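Local coordinates for protein aminotransferase class I and II (Streptococcus suis 89/1591, PDB 3OP7) that probably transfers amino groups between amino acids and keto acids, using pyridoxal 5'-phosphate held on a lysine as a Schiff base, at residues C323-L326 against L327-G331. Sequence-based numbering, arbitrary orientation.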
ATOM      1  N   CYS A 323      21.283  10.988  20.891  1.00 41.53           N
ATOM      2  CA  CYS A 323      20.682   9.676  20.711  1.00 41.16           C
ATOM      3  C   CYS A 323      21.627   8.621  20.106  1.00 41.50           C
ATOM      4  O   CYS A 323      21.521   7.442  20.447  1.00 42.17           O
ATOM      5  CB  CYS A 323      19.421   9.777  19.860  1.00 38.22           C
ATOM      6  SG  CYS A 323      18.032  10.602  20.729  1.00 38.37           S
ATOM      7  N   LEU A 324      22.517   9.035  19.198  1.00 42.42           N
ATOM      8  CA  LEU A 324      23.534   8.124  18.644  1.00 42.91           C
ATOM      9  C   LEU A 324      24.470   7.643  19.752  1.00 45.14           C
ATOM     10  O   LEU A 324      24.800   6.460  19.844  1.00 44.98           O
ATOM     11  CB  LEU A 324      24.364   8.808  17.547  1.00 44.10           C
ATOM     12  CG  LEU A 324      23.709   9.092  16.178  1.00 43.27           C
ATOM     13  CD1 LEU A 324      24.568  10.129  15.399  1.00 47.71           C
ATOM     14  CD2 LEU A 324      23.520   7.800  15.386  1.00 45.22           C
ATOM     15  N   GLN A 325      24.903   8.578  20.585  1.00 45.97           N
ATOM     16  CA  GLN A 325      25.774   8.246  21.709  1.00 48.90           C
ATOM     17  C   GLN A 325      25.091   7.361  22.736  1.00 47.71           C
ATOM     18  O   GLN A 325      25.689   6.404  23.209  1.00 49.17           O
ATOM     19  CB  GLN A 325      26.257   9.509  22.390  1.00 50.66           C
ATOM     20  CG  GLN A 325      27.259  10.282  21.592  1.00 55.16           C
ATOM     21  CD  GLN A 325      27.844  11.445  22.394  1.00 61.70           C
ATOM     22  OE1 GLN A 325      28.196  12.488  21.829  1.00 67.61           O
ATOM     23  NE2 GLN A 325      27.925  11.277  23.714  1.00 58.63           N
ATOM     24  N   LEU A 326      23.853   7.690  23.093  1.00 45.70           N
ATOM     25  CA  LEU A 326      23.060   6.856  24.010  1.00 45.06           C
ATOM     26  C   LEU A 326      22.906   5.431  23.462  1.00 44.40           C
ATOM     27  O   LEU A 326      23.053   4.430  24.190  1.00 45.15           O
ATOM     28  CB  LEU A 326      21.679   7.476  24.216  1.00 43.27           C
ATOM     29  CG  LEU A 326      20.653   6.649  24.988  1.00 42.90           C
ATOM     30  CD1 LEU A 326      21.034   6.575  26.476  1.00 43.33           C
ATOM     31  CD2 LEU A 326      19.257   7.202  24.748  1.00 43.03           C
ATOM     32  N   LEU A 327      22.655   5.340  22.168  1.00 42.82           N
ATOM     33  CA  LEU A 327      22.530   4.040  21.518  1.00 42.95           C
ATOM     34  C   LEU A 327      23.855   3.263  21.591  1.00 45.65           C
ATOM     35  O   LEU A 327      23.862   2.103  22.008  1.00 47.28           O
ATOM     36  CB  LEU A 327      22.064   4.206  20.064  1.00 40.77           C
ATOM     37  CG  LEU A 327      21.906   2.942  19.211  1.00 41.42           C
ATOM     38  CD1 LEU A 327      20.832   2.053  19.813  1.00 43.19           C
ATOM     39  CD2 LEU A 327      21.527   3.315  17.764  1.00 38.15           C
ATOM     40  N   GLN A 328      24.969   3.894  21.217  1.00 47.74           N
ATOM     41  CA  GLN A 328      26.280   3.236  21.175  0.50 50.08           C
ATOM     42  C   GLN A 328      26.724   2.800  22.575  1.00 51.81           C
ATOM     43  O   GLN A 328      27.248   1.702  22.776  1.00 52.00           O
ATOM     44  CB  GLN A 328      27.332   4.188  20.576  0.50 51.54           C
ATOM     45  CG  GLN A 328      27.148   4.505  19.081  0.50 51.94           C
ATOM     46  CD  GLN A 328      27.979   5.700  18.625  0.50 54.37           C
ATOM     47  OE1 GLN A 328      28.824   6.208  19.361  0.50 57.42           O
ATOM     48  NE2 GLN A 328      27.735   6.153  17.401  0.50 55.49           N
ATOM     49  N   GLU A 329      26.520   3.688  23.538  1.00 52.70           N
ATOM     50  CA  GLU A 329      26.993   3.463  24.905  1.00 54.63           C
ATOM     51  C   GLU A 329      26.091   2.606  25.818  1.00 53.83           C
ATOM     52  O   GLU A 329      26.610   1.932  26.712  1.00 54.61           O
ATOM     53  CB  GLU A 329      27.268   4.803  25.587  1.00 55.96           C
ATOM     54  CG  GLU A 329      28.423   5.548  24.958  1.00 60.35           C
ATOM     55  CD  GLU A 329      28.893   6.726  25.811  1.00 65.97           C
ATOM     56  OE1 GLU A 329      28.785   6.658  27.055  1.00 70.44           O
ATOM     57  OE2 GLU A 329      29.366   7.722  25.232  1.00 68.99           O
ATOM     58  N   HIS A 330      24.778   2.673  25.639  1.00 51.49           N
ATOM     59  CA  HIS A 330      23.819   1.969  26.520  1.00 51.47           C
ATOM     60  C   HIS A 330      22.783   1.126  25.824  1.00 49.99           C
ATOM     61  O   HIS A 330      21.988   0.438  26.486  1.00 50.61           O
ATOM     62  CB  HIS A 330      23.118   2.971  27.425  1.00 51.69           C
ATOM     63  CG  HIS A 330      24.065   3.699  28.314  1.00 53.61           C
ATOM     64  ND1 HIS A 330      24.748   3.074  29.333  1.00 56.21           N
ATOM     65  CD2 HIS A 330      24.502   4.979  28.297  1.00 54.97           C
ATOM     66  CE1 HIS A 330      25.540   3.948  29.923  1.00 58.10           C
ATOM     67  NE2 HIS A 330      25.403   5.113  29.319  1.00 56.23           N
ATOM     68  N   GLY A 331      22.772   1.178  24.493  1.00 47.91           N
ATOM     69  CA  GLY A 331      21.855   0.396  23.707  1.00 46.64           C
ATOM     70  C   GLY A 331      20.399   0.842  23.737  1.00 44.21           C
ATOM     71  O   GLY A 331      19.541   0.072  23.348  1.00 43.83           O
TER
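Leu326 and His330 meet one turn apart on the last two turns of helix 319-330. CD1 of Leu326 comes obliquely to the imidazole, 4.2 Å from CD2 of His330, while Leu326 O accepts the bond from His330 N at 2.9 Å. Three residues earlier, Leu327 N makes the same i to i+4 bond to Cys323 O at 154°, and CB of Leu327 rests 3.3 Å from that same oxygen. With CG anti to the backbone N (chi1 179°), the Leu327 isobutyl group reaches His16 and Leu333. Gln325, partly covered by Phe367, and the exposed Glu329 run side by side as extended chains with their amide and carboxylate planes only 10° apart; NE2 of Gln325 is still 4.1 Å from OE2 of Glu329, and the backbone bond Glu329 N to Gln325 O, 2.9 Å, joins the two residues. Gly331 leaves the helix with positive phi, its N bonded to Leu327 O, and its backbone pairs with Ile21 and Tyr22. This amphipathic helix end touches two others: Leu326 packs on Leu364 and Phe367 of helix 354-368, whereas Leu324 and Leu327 touch His16 of helix 8-16, and the chain passes through Gly331 into strand 332-333, parallel to strand 22-23.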